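PDB 3N6Z: putative immunoglobulin A1 protease from Bacteroides ovatus, which is of unproven function but may act as a hydrolase that cleaves immunoglobulin A1. Local coordinates for residues A35-F39 with N60-V64; G44-Y50 with M69-F73; I168-T174 with K202-A208; C237-G241 with G355-F359. All blocks are in the same frame, centred on the assembly; numbering follows the deposited sequence. Where two conformers were deposited one is given.

Contact 1: A35-F39 with N60-V64; sequences AGGLF and NMRSV
V64 is the middle of this contact, and its two methyl groups share out the neighbours. CG2 reaches F39, meeting CE2 of that ring obliquely at 3.6 Å, while CG1 lies 3.9 Å from L38 CD1 and touches A35 CB as well. The V64 and F39 side chains come at each other from opposite directions, whereas L38 runs antiparallel alongside V64 and slides past it. With CG anti to its carbonyl carbon (chi1 -61°), F39 sends its ring tip onto the start of the helix 61-64: CZ is 3.6 Å from N60 C, and M61 N stands at the ring edge, near its plane. The same ring stacks on Y50 and touches I52 and F73, so it joins the two segments to the first strands of the chain.

Further out, L38 CD2 lies against the amide of N60, 3.6 Å from ND2. That nitrogen marks the polar edge. It donates to L38 O at 2.8 Å, a nearly straight bond (163°) that arrives in the carbonyl plane on a lone pair and keeps close to the plane of the donor amide. ND2 also binds V16 O, and OD1 binds T14 OG1, so three partners fix which way round this buried amide sits. N60 O accepts the backbone N of S63 at 3.0 Å, which starts the short helical turn.

Packed against strands 50-52 and 71-75, the arrangement is consistent with an N-terminal cap of a parallel beta-helix.

Contact 2: G44-Y50 with M69-F73; sequences GTDSKPY and MKVYF
Y50 and F73 form the parallel bridge with which the stacked strands of this parallel beta-helix begin, strand 50-52 pairing with strand 71-75. Y50 N donates to Y72 O at 2.9 Å, and the two aromatic side chains lie on the same side of the sheet, Y50 CB 3.8 Å from F73 CD2, their rings meeting obliquely. Beside them V71 CG1 touches the edge of the Y50 ring.

Ahead of the bridge, residues 44-46 curl over Y72. Y72 swings its ring beneath D46 (chi1 -68°, CG beside the backbone N), whose own backbone N sits over the ring centre, 3.5 Å above the plane. D46 CB makes a CH-pi contact with the same ring, 4.0 Å from its centroid. A serine in place of Y72 would probably leave D46 without the face it rests on and that corner of the loop less firmly placed.

G44 has positive phi and passes so close to Y50 that a CB there would clash with Y50 CE2. G44 O accepts Y72 N at 2.9 Å, with the donor well above the carbonyl plane. A water also donates to it, and donates again to K70 O at 2.7 Å.

Contact 3: I168-T174 with K202-A208; sequences IVNCYTT and KNCYSNA
Y172 and Y205 lie side by side and point the same way, with ring planes only 6° apart but slid along each other, so that the rings barely overlap. Y205 OH ends over the centre of the Y172 ring, 3.2 Å above its plane, and Y172 CB in turn sits over the face of Y205, a CH-pi contact 3.5 Å from the centroid. Both rings leave the strand with CG between the backbone N and the carbonyl carbon (chi1 78° and 71°), which sends the two hydroxyls the same way, toward the chain's C-terminus: Y172 OH meets E363 N and Y205 OH meets S362 OG.

N170 and N203 repeat the pattern at the corner, where both take left-handed backbone angles. They are stacked in register, reminiscent of the asparagine ladders of parallel beta-helices, though at this step a water joins N170 OD1 to N203 ND2 in place of a direct bond. N170 OD1 packs 3.3 Å from N203 CB. N170 ND2 bonds N132 OD1 directly, while N203 OD1 takes W349 NE1.

Between corner and tyrosines, C204 SG accepts C171 N at 3.5 Å, replacing one step of the backbone ladder. Y205 N to C171 O and T173 N to Y205 O resume it.

On the side away from the tyrosines, T173 OG1 and S206 OG come within 2.8 Å; T173 OG1 also bonds G185 O. S206 OG accepts A208 N at 3.1 Å, forming an ST turn.

Contact 4: C237-G241 with G355-F359; sequences CYAYG and GYPIF
Y240 and Y356 lay their rings on one another where the C-terminal segment 355-359 runs across strand 237-239 of the parallel beta-helix and the loop after it. The Y240 ring is the first projection, and it lies on the flat face of Y356. Their stack is offset: centroids are 3.9 Å apart and the planes 11° from parallel. Y240 CD2 stands over the centre of the Y356 ring, while Y356 CD1 lies toward the rim of Y240. The slide leaves part of the Y240 face for Y356 CB, which makes a CH-pi contact 4.1 Å from the centroid. CG of Y240 is held between its backbone N and carbonyl carbon (chi1 67°), which brings the ring out from the loop just after strand 237-239 to meet this partner. Were Y240 cut back to an alanine, the Y356 ring would probably lose the face it lies on, with a gap beside it, and be freer to turn, with W271 still its neighbour.

The second projection is the end of Y238. Its hydroxyl fits the notch between Y356 CB and P357 CD, each 3.4 Å from OH. The pyrrolidine ring crosses this tyrosine at a slant, and I341 of the helix 334-344 touches both residues.

Y238 OH donates to P357 O over a short 2.6 Å; the oxygen lies at the edge of the Y238 ring, in its plane, and the hydroxyl approaches it in the carbonyl plane, on a lone pair.

The four contacts form two touching pairs at separate places along the beta-helix. Contacts 1 and 2 share the N-terminal end, their centres 12 Å apart and their segments alternating along the chain; V64 CG2 of contact 1 meets Y50 CE2 of contact 2 at 3.5 Å. Contacts 3 and 4 lie nearer the middle, centres 8 Å apart, on neighbouring strands 204-206 and 237-239, where a probable hydrogen bond of 2.9 Å runs from Y240 N to S206 O. Between the pairs, contacts 2 and 3 are about 23 Å apart at their centres and do not touch. No ligand or established catalytic residue in this model ties any of them to an active site.

Contact 1: A35-F39 with N60-V64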
loop_
_atom_site.group_PDB
_atom_site.type_symbol
_atom_site.label_atom_id
_atom_site.label_comp_id
_atom_site.label_asym_id
_atom_site.label_seq_id
_atom_site.Cartn_x
_atom_site.Cartn_y
_atom_site.Cartn_z
ATOM N N ALA A 35 27.421 9.838 1.319
ATOM C CA ALA A 35 27.336 10.807 0.223
ATOM C C ALA A 35 27.748 12.199 0.742
ATOM O O ALA A 35 27.029 13.190 0.580
ATOM C CB ALA A 35 25.917 10.843 -0.382
ATOM N N GLY A 36 28.901 12.249 1.413
ATOM C CA GLY A 36 29.455 13.503 1.900
ATOM C C GLY A 36 28.637 14.129 3.008
ATOM O O GLY A 36 28.546 15.347 3.098
ATOM N N GLY A 37 27.984 13.290 3.815
ATOM C CA GLY A 37 27.228 13.769 4.951
ATOM C C GLY A 37 25.740 13.982 4.758
ATOM O O GLY A 37 25.062 14.470 5.657
ATOM N N LEU A 38 25.231 13.703 3.570
ATOM C CA LEU A 38 23.776 13.713 3.359
ATOM C C LEU A 38 23.066 12.649 4.194
ATOM O O LEU A 38 21.887 12.816 4.501
ATOM C CB LEU A 38 23.439 13.506 1.869
ATOM C CG LEU A 38 23.834 14.608 0.887
ATOM C CD1 LEU A 38 23.433 14.175 -0.555
ATOM C CD2 LEU A 38 23.208 15.879 1.257
ATOM N N PHE A 39 23.789 11.583 4.550
ATOM C CA PHE A 39 23.286 10.471 5.370
ATOM C C PHE A 39 24.294 10.203 6.484
ATOM O O PHE A 39 25.449 10.659 6.430
ATOM C CB PHE A 39 23.082 9.209 4.516
ATOM C CG PHE A 39 22.082 9.439 3.424
ATOM C CD1 PHE A 39 20.711 9.311 3.692
ATOM C CD2 PHE A 39 22.477 9.888 2.187
ATOM C CE1 PHE A 39 19.805 9.598 2.723
ATOM C CE2 PHE A 39 21.549 10.164 1.222
ATOM C CZ PHE A 39 20.222 10.035 1.487
ATOM N N ASN A 60 16.997 13.887 1.774
ATOM C CA ASN A 60 18.149 13.763 0.874
ATOM C C ASN A 60 18.072 12.551 -0.052
ATOM O O ASN A 60 18.885 12.426 -0.966
ATOM C CB ASN A 60 19.496 13.762 1.632
ATOM C CG ASN A 60 19.787 15.099 2.309
ATOM O OD1 ASN A 60 19.365 16.163 1.812
ATOM N ND2 ASN A 60 20.509 15.054 3.442
HETATM N N MSE A 61 17.087 11.656 0.158
HETATM C CA MSE A 61 16.981 10.459 -0.686
HETATM C C MSE A 61 16.928 10.855 -2.168
HETATM O O MSE A 61 17.563 10.216 -3.002
HETATM C CB MSE A 61 15.756 9.626 -0.341
HETATM C CG MSE A 61 15.799 9.006 1.042
HETATM SE SE MSE A 61 14.181 8.048 1.465
HETATM C CE MSE A 61 14.384 6.615 0.144
ATOM N N ARG A 62 16.110 11.847 -2.494
ATOM C CA ARG A 62 15.920 12.208 -3.904
ATOM C C ARG A 62 17.217 12.620 -4.587
ATOM O O ARG A 62 17.394 12.422 -5.801
ATOM C CB ARG A 62 14.897 13.316 -4.020
ATOM C CG ARG A 62 15.260 14.595 -3.321
ATOM C CD ARG A 62 14.195 15.587 -3.803
ATOM N NE ARG A 62 13.547 16.347 -2.778
ATOM C CZ ARG A 62 12.273 16.791 -2.816
ATOM N NH1 ARG A 62 11.372 16.476 -3.797
ATOM N NH2 ARG A 62 11.880 17.529 -1.791
ATOM N N SER A 63 18.162 13.149 -3.812
ATOM C CA SER A 63 19.423 13.688 -4.346
ATOM C C SER A 63 20.412 12.590 -4.737
ATOM O O SER A 63 21.366 12.865 -5.423
ATOM C CB SER A 63 20.052 14.615 -3.303
ATOM O OG SER A 63 19.093 15.576 -2.816
ATOM N N VAL A 64 20.196 11.364 -4.246
ATOM C CA VAL A 64 21.174 10.277 -4.454
ATOM C C VAL A 64 20.614 9.090 -5.246
ATOM O O VAL A 64 21.286 8.068 -5.439
ATOM C CB VAL A 64 21.786 9.807 -3.097
ATOM C CG1 VAL A 64 22.618 10.910 -2.458
ATOM C CG2 VAL A 64 20.706 9.218 -2.177
#

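Contact 2: G44-Y50 with M69-F73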
loop_
_atom_site.group_PDB
_atom_site.type_symbol
_atom_site.label_atom_id
_atom_site.label_comp_id
_atom_site.label_asym_id
_atom_site.label_seq_id
_atom_site.Cartn_x
_atom_site.Cartn_y
_atom_site.Cartn_z
ATOM N N GLY A 44 24.795 3.762 -0.689
ATOM C CA GLY A 44 23.651 3.342 -1.485
ATOM C C GLY A 44 23.753 1.976 -2.123
ATOM O O GLY A 44 22.963 1.673 -3.030
ATOM N N THR A 45 24.646 1.132 -1.622
ATOM C CA THR A 45 24.779 -0.233 -2.108
ATOM C C THR A 45 24.193 -1.242 -1.110
ATOM O O THR A 45 23.908 -0.904 0.040
ATOM C CB THR A 45 26.241 -0.566 -2.378
ATOM O OG1 THR A 45 26.967 -0.491 -1.158
ATOM C CG2 THR A 45 26.835 0.358 -3.427
ATOM N N ASP A 46 24.061 -2.495 -1.529
ATOM C CA ASP A 46 23.513 -3.536 -0.675
ATOM C C ASP A 46 24.364 -3.669 0.601
ATOM O O ASP A 46 23.821 -3.783 1.709
ATOM C CB ASP A 46 23.501 -4.886 -1.423
ATOM C CG ASP A 46 23.029 -6.019 -0.551
ATOM O OD1 ASP A 46 21.944 -5.929 0.041
ATOM O OD2 ASP A 46 23.799 -6.969 -0.378
ATOM N N SER A 47 25.684 -3.617 0.470
ATOM C CA SER A 47 26.541 -3.781 1.655
ATOM C C SER A 47 26.638 -2.507 2.495
ATOM O O SER A 47 26.983 -2.594 3.676
ATOM C CB SER A 47 27.947 -4.248 1.250
ATOM O OG SER A 47 28.619 -3.298 0.472
ATOM N N LYS A 48 26.412 -1.330 1.886
ATOM C CA LYS A 48 26.508 -0.035 2.583
ATOM C C LYS A 48 25.280 0.836 2.236
ATOM O O LYS A 48 25.392 1.825 1.516
ATOM C CB LYS A 48 27.810 0.682 2.244
ATOM C CG LYS A 48 29.074 -0.153 2.470
ATOM C CD LYS A 48 30.357 0.638 2.183
ATOM C CE LYS A 48 30.899 1.264 3.410
ATOM N NZ LYS A 48 32.178 2.020 3.142
ATOM N N PRO A 49 24.094 0.443 2.729
ATOM C CA PRO A 49 22.912 1.266 2.406
ATOM C C PRO A 49 23.044 2.661 3.007
ATOM O O PRO A 49 23.681 2.840 4.040
ATOM C CB PRO A 49 21.754 0.490 3.056
ATOM C CG PRO A 49 22.437 -0.347 4.115
ATOM C CD PRO A 49 23.739 -0.728 3.550
ATOM N N TYR A 50 22.481 3.660 2.339
ATOM C CA TYR A 50 22.398 4.985 2.937
ATOM C C TYR A 50 21.524 4.912 4.197
ATOM O O TYR A 50 20.354 4.513 4.149
ATOM C CB TYR A 50 21.796 5.967 1.963
ATOM C CG TYR A 50 22.684 6.370 0.804
ATOM C CD1 TYR A 50 23.957 6.921 1.009
ATOM C CD2 TYR A 50 22.235 6.258 -0.519
ATOM C CE1 TYR A 50 24.722 7.353 -0.061
ATOM C CE2 TYR A 50 23.011 6.681 -1.586
ATOM C CZ TYR A 50 24.244 7.223 -1.360
ATOM O OH TYR A 50 25.009 7.655 -2.409
HETATM N N MSE A 69 21.005 2.375 -11.846
HETATM C CA MSE A 69 21.033 1.248 -10.891
HETATM C C MSE A 69 20.164 1.517 -9.662
HETATM O O MSE A 69 19.964 2.673 -9.288
HETATM C CB MSE A 69 22.449 0.944 -10.432
HETATM C CG MSE A 69 23.371 2.117 -10.325
HETATM SE SE MSE A 69 24.968 1.426 -9.503
HETATM C CE MSE A 69 26.230 1.858 -10.905
ATOM N N LYS A 70 19.730 0.428 -9.008
ATOM C CA LYS A 70 18.998 0.451 -7.757
ATOM C C LYS A 70 19.849 1.017 -6.651
ATOM O O LYS A 70 21.026 0.685 -6.557
ATOM C CB LYS A 70 18.559 -0.976 -7.424
ATOM C CG LYS A 70 17.688 -1.080 -6.191
ATOM C CD LYS A 70 16.910 -2.346 -6.118
ATOM C CE LYS A 70 17.835 -3.496 -5.911
ATOM N NZ LYS A 70 17.074 -4.810 -5.903
ATOM N N VAL A 71 19.256 1.896 -5.851
ATOM C CA VAL A 71 19.933 2.516 -4.721
ATOM C C VAL A 71 19.253 2.039 -3.424
ATOM O O VAL A 71 18.024 1.915 -3.339
ATOM C CB VAL A 71 19.960 4.071 -4.852
ATOM C CG1 VAL A 71 20.577 4.731 -3.603
ATOM C CG2 VAL A 71 20.718 4.458 -6.117
ATOM N N TYR A 72 20.086 1.728 -2.433
ATOM C CA TYR A 72 19.707 1.086 -1.174
ATOM C C TYR A 72 19.712 2.107 -0.032
ATOM O O TYR A 72 20.701 2.840 0.162
ATOM C CB TYR A 72 20.671 -0.046 -0.798
ATOM C CG TYR A 72 20.613 -1.256 -1.710
ATOM C CD1 TYR A 72 21.056 -1.195 -3.036
ATOM C CD2 TYR A 72 20.101 -2.448 -1.248
ATOM C CE1 TYR A 72 21.014 -2.313 -3.854
ATOM C CE2 TYR A 72 20.057 -3.561 -2.059
ATOM C CZ TYR A 72 20.477 -3.493 -3.358
ATOM O OH TYR A 72 20.435 -4.645 -4.157
ATOM N N PHE A 73 18.647 2.064 0.751
ATOM C CA PHE A 73 18.423 2.927 1.897
ATOM C C PHE A 73 17.971 2.079 3.077
ATOM O O PHE A 73 17.234 1.086 2.919
ATOM C CB PHE A 73 17.332 3.957 1.627
ATOM C CG PHE A 73 17.586 4.861 0.458
ATOM C CD1 PHE A 73 17.158 4.520 -0.817
ATOM C CD2 PHE A 73 18.262 6.066 0.627
ATOM C CE1 PHE A 73 17.342 5.359 -1.878
ATOM C CE2 PHE A 73 18.455 6.911 -0.452
ATOM C CZ PHE A 73 18.003 6.556 -1.701
HETATM O O HOH W 1 23.558 1.195 -5.734
#

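Contact 3: I168-T174 with K202-A208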
loop_
_atom_site.group_PDB
_atom_site.type_symbol
_atom_site.label_atom_id
_atom_site.label_comp_id
_atom_site.label_asym_id
_atom_site.label_seq_id
_atom_site.Cartn_x
_atom_site.Cartn_y
_atom_site.Cartn_z
ATOM N N ILE A 168 6.167 -4.884 -1.502
ATOM C CA ILE A 168 6.041 -4.257 -0.189
ATOM C C ILE A 168 5.745 -5.378 0.788
ATOM O O ILE A 168 4.733 -6.085 0.660
ATOM C CB ILE A 168 4.945 -3.168 -0.143
ATOM C CG1 ILE A 168 5.340 -2.007 -1.073
ATOM C CG2 ILE A 168 4.722 -2.691 1.303
ATOM C CD1 ILE A 168 4.255 -0.924 -1.238
ATOM N N VAL A 169 6.610 -5.542 1.796
ATOM C CA VAL A 169 6.564 -6.684 2.700
ATOM C C VAL A 169 6.782 -6.203 4.160
ATOM O O VAL A 169 7.711 -5.420 4.430
ATOM C CB VAL A 169 7.623 -7.736 2.269
ATOM C CG1 VAL A 169 7.583 -8.945 3.162
ATOM C CG2 VAL A 169 7.397 -8.149 0.801
ATOM N N ASN A 170 5.992 -6.719 5.091
ATOM C CA ASN A 170 6.169 -6.393 6.514
ATOM C C ASN A 170 6.078 -4.882 6.752
ATOM O O ASN A 170 6.923 -4.298 7.442
ATOM C CB ASN A 170 7.488 -6.923 7.107
ATOM C CG ASN A 170 7.789 -8.349 6.761
ATOM O OD1 ASN A 170 6.914 -9.194 6.571
ATOM N ND2 ASN A 170 9.091 -8.631 6.669
ATOM N N CYS A 171 5.068 -4.251 6.157
ATOM C CA CYS A 171 4.861 -2.822 6.303
ATOM C C CYS A 171 3.438 -2.517 6.764
ATOM O O CYS A 171 2.537 -3.338 6.618
ATOM C CB CYS A 171 5.142 -2.069 4.993
ATOM S SG CYS A 171 6.841 -2.137 4.438
ATOM N N TYR A 172 3.222 -1.304 7.252
ATOM C CA TYR A 172 1.890 -0.861 7.597
ATOM C C TYR A 172 1.738 0.615 7.413
ATOM O O TYR A 172 2.730 1.363 7.373
ATOM C CB TYR A 172 1.507 -1.290 9.015
ATOM C CG TYR A 172 2.084 -0.488 10.174
ATOM C CD1 TYR A 172 1.383 0.582 10.704
ATOM C CD2 TYR A 172 3.257 -0.889 10.806
ATOM C CE1 TYR A 172 1.843 1.250 11.853
ATOM C CE2 TYR A 172 3.743 -0.211 11.940
ATOM C CZ TYR A 172 3.021 0.830 12.464
ATOM O OH TYR A 172 3.467 1.464 13.613
ATOM N N THR A 173 0.484 1.042 7.280
ATOM C CA THR A 173 0.131 2.448 7.207
ATOM C C THR A 173 -1.071 2.787 8.060
ATOM O O THR A 173 -1.994 1.975 8.249
ATOM C CB THR A 173 -0.140 2.938 5.771
ATOM O OG1 THR A 173 -1.341 2.342 5.299
ATOM C CG2 THR A 173 1.014 2.578 4.822
ATOM N N THR A 174 -1.041 4.000 8.573
ATOM C CA THR A 174 -2.188 4.637 9.252
ATOM C C THR A 174 -2.269 6.071 8.765
ATOM O O THR A 174 -1.277 6.644 8.292
ATOM C CB THR A 174 -2.092 4.572 10.801
ATOM O OG1 THR A 174 -1.347 5.691 11.320
ATOM C CG2 THR A 174 -1.444 3.241 11.289
ATOM N N LYS A 202 2.736 -8.312 0.871
ATOM C CA LYS A 202 2.721 -9.459 1.772
ATOM C C LYS A 202 2.976 -9.038 3.214
ATOM O O LYS A 202 3.908 -8.266 3.464
ATOM C CB LYS A 202 3.796 -10.461 1.338
ATOM C CG LYS A 202 3.912 -11.714 2.231
ATOM C CD LYS A 202 4.976 -12.685 1.756
ATOM C CE LYS A 202 4.989 -13.923 2.641
ATOM N NZ LYS A 202 3.673 -14.648 2.600
ATOM N N ASN A 203 2.204 -9.591 4.158
ATOM C CA ASN A 203 2.398 -9.325 5.570
ATOM C C ASN A 203 2.345 -7.812 5.870
ATOM O O ASN A 203 3.252 -7.244 6.481
ATOM C CB ASN A 203 3.694 -9.975 6.102
ATOM C CG ASN A 203 3.491 -11.438 6.493
ATOM O OD1 ASN A 203 2.493 -11.798 7.159
ATOM N ND2 ASN A 203 4.409 -12.282 6.056
ATOM N N CYS A 204 1.251 -7.211 5.438
ATOM C CA CYS A 204 0.989 -5.791 5.655
ATOM C C CYS A 204 -0.384 -5.547 6.217
ATOM O O CYS A 204 -1.301 -6.325 6.036
ATOM C CB CYS A 204 1.098 -4.973 4.349
ATOM S SG CYS A 204 2.761 -4.959 3.617
ATOM N N TYR A 205 -0.542 -4.451 6.930
ATOM C CA TYR A 205 -1.866 -3.982 7.317
ATOM C C TYR A 205 -1.984 -2.466 7.144
ATOM O O TYR A 205 -0.988 -1.738 7.022
ATOM C CB TYR A 205 -2.224 -4.394 8.763
ATOM C CG TYR A 205 -1.483 -3.683 9.868
ATOM C CD1 TYR A 205 -0.285 -4.177 10.339
ATOM C CD2 TYR A 205 -1.994 -2.534 10.467
ATOM C CE1 TYR A 205 0.407 -3.542 11.378
ATOM C CE2 TYR A 205 -1.339 -1.907 11.530
ATOM C CZ TYR A 205 -0.124 -2.407 11.981
ATOM O OH TYR A 205 0.573 -1.784 13.017
ATOM N N SER A 206 -3.223 -1.999 7.141
ATOM C CA SER A 206 -3.498 -0.582 7.166
ATOM C C SER A 206 -4.717 -0.266 7.996
ATOM O O SER A 206 -5.688 -1.035 7.994
ATOM C CB SER A 206 -3.709 -0.056 5.755
ATOM O OG SER A 206 -3.890 1.347 5.701
ATOM N N ASN A 207 -4.646 0.871 8.695
ATOM C CA ASN A 207 -5.768 1.517 9.346
ATOM C C ASN A 207 -6.062 2.912 8.743
ATOM O O ASN A 207 -6.779 3.753 9.338
ATOM C CB ASN A 207 -5.484 1.614 10.849
ATOM C CG ASN A 207 -6.639 2.202 11.599
ATOM O OD1 ASN A 207 -7.784 2.092 11.154
ATOM N ND2 ASN A 207 -6.356 2.841 12.724
ATOM N N ALA A 208 -5.543 3.197 7.558
ATOM C CA ALA A 208 -5.809 4.490 6.931
ATOM C C ALA A 208 -7.232 4.582 6.417
ATOM O O ALA A 208 -7.747 3.592 5.935
ATOM C CB ALA A 208 -4.825 4.686 5.784
HETATM O O HOH W 2 6.822 -11.466 4.850
#

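Contact 4: C237-G241 with G355-F359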
loop_
_atom_site.group_PDB
_atom_site.type_symbol
_atom_site.label_atom_id
_atom_site.label_comp_id
_atom_site.label_asym_id
_atom_site.label_seq_id
_atom_site.Cartn_x
_atom_site.Cartn_y
_atom_site.Cartn_z
ATOM N N CYS A 237 -2.455 -10.061 4.378
ATOM C CA CYS A 237 -2.762 -8.645 4.619
ATOM C C CYS A 237 -4.139 -8.467 5.201
ATOM O O CYS A 237 -5.051 -9.238 4.921
ATOM C CB CYS A 237 -2.684 -7.812 3.340
ATOM S SG CYS A 237 -1.023 -7.699 2.625
ATOM N N TYR A 238 -4.310 -7.414 5.993
ATOM C CA TYR A 238 -5.630 -6.979 6.440
ATOM C C TYR A 238 -5.697 -5.476 6.567
ATOM O O TYR A 238 -4.669 -4.811 6.687
ATOM C CB TYR A 238 -6.065 -7.717 7.730
ATOM C CG TYR A 238 -5.867 -7.014 9.042
ATOM C CD1 TYR A 238 -4.640 -7.025 9.706
ATOM C CD2 TYR A 238 -6.916 -6.328 9.637
ATOM C CE1 TYR A 238 -4.481 -6.377 10.942
ATOM C CE2 TYR A 238 -6.772 -5.691 10.860
ATOM C CZ TYR A 238 -5.550 -5.698 11.508
ATOM O OH TYR A 238 -5.440 -5.070 12.724
ATOM N N ALA A 239 -6.916 -4.953 6.585
ATOM C CA ALA A 239 -7.144 -3.535 6.745
ATOM C C ALA A 239 -8.331 -3.281 7.646
ATOM O O ALA A 239 -9.264 -4.081 7.706
ATOM C CB ALA A 239 -7.348 -2.846 5.379
ATOM N N TYR A 240 -8.303 -2.138 8.324
ATOM C CA TYR A 240 -9.420 -1.724 9.155
ATOM C C TYR A 240 -9.780 -0.268 9.103
ATOM O O TYR A 240 -10.724 0.180 9.794
ATOM C CB TYR A 240 -9.293 -2.260 10.568
ATOM C CG TYR A 240 -8.175 -1.757 11.455
ATOM C CD1 TYR A 240 -6.883 -2.245 11.325
ATOM C CD2 TYR A 240 -8.449 -0.905 12.528
ATOM C CE1 TYR A 240 -5.884 -1.885 12.216
ATOM C CE2 TYR A 240 -7.429 -0.506 13.419
ATOM C CZ TYR A 240 -6.154 -1.033 13.263
ATOM O OH TYR A 240 -5.097 -0.710 14.097
ATOM N N GLY A 241 -9.117 0.502 8.255
ATOM C CA GLY A 241 -9.615 1.870 8.013
ATOM C C GLY A 241 -10.828 1.937 7.073
ATOM O O GLY A 241 -11.007 1.094 6.210
ATOM N N GLY A 355 -8.044 -5.393 20.181
ATOM C CA GLY A 355 -8.558 -6.461 19.322
ATOM C C GLY A 355 -7.960 -6.490 17.938
ATOM O O GLY A 355 -8.025 -7.538 17.278
ATOM N N TYR A 356 -7.375 -5.368 17.486
ATOM C CA TYR A 356 -6.817 -5.325 16.142
ATOM C C TYR A 356 -5.360 -5.780 16.171
ATOM O O TYR A 356 -4.543 -5.178 16.870
ATOM C CB TYR A 356 -6.905 -3.917 15.556
ATOM C CG TYR A 356 -8.289 -3.412 15.277
ATOM C CD1 TYR A 356 -9.072 -3.952 14.260
ATOM C CD2 TYR A 356 -8.827 -2.367 16.047
ATOM C CE1 TYR A 356 -10.347 -3.504 14.001
ATOM C CE2 TYR A 356 -10.109 -1.874 15.769
ATOM C CZ TYR A 356 -10.868 -2.474 14.756
ATOM O OH TYR A 356 -12.118 -1.989 14.473
ATOM N N PRO A 357 -5.002 -6.815 15.392
ATOM C CA PRO A 357 -3.614 -7.239 15.349
ATOM C C PRO A 357 -2.698 -6.175 14.737
ATOM O O PRO A 357 -3.107 -5.428 13.841
ATOM C CB PRO A 357 -3.651 -8.502 14.478
ATOM C CG PRO A 357 -5.018 -9.010 14.631
ATOM C CD PRO A 357 -5.873 -7.788 14.710
ATOM N N ILE A 358 -1.485 -6.135 15.243
ATOM C CA ILE A 358 -0.444 -5.223 14.791
ATOM C C ILE A 358 0.874 -6.005 14.720
ATOM O O ILE A 358 0.879 -7.202 14.930
ATOM C CB ILE A 358 -0.385 -3.936 15.679
ATOM C CG1 ILE A 358 -0.059 -4.302 17.135
ATOM C CG2 ILE A 358 -1.690 -3.142 15.580
ATOM C CD1 ILE A 358 0.157 -3.118 18.032
ATOM N N PHE A 359 1.980 -5.344 14.415
ATOM C CA PHE A 359 3.252 -6.021 14.449
ATOM C C PHE A 359 3.837 -5.913 15.836
ATOM O O PHE A 359 3.540 -4.973 16.583
ATOM C CB PHE A 359 4.264 -5.430 13.443
ATOM C CG PHE A 359 3.831 -5.471 11.991
ATOM C CD1 PHE A 359 2.992 -6.437 11.479
ATOM C CD2 PHE A 359 4.349 -4.524 11.134
ATOM C CE1 PHE A 359 2.668 -6.452 10.133
ATOM C CE2 PHE A 359 4.066 -4.541 9.780
ATOM C CZ PHE A 359 3.197 -5.495 9.302
#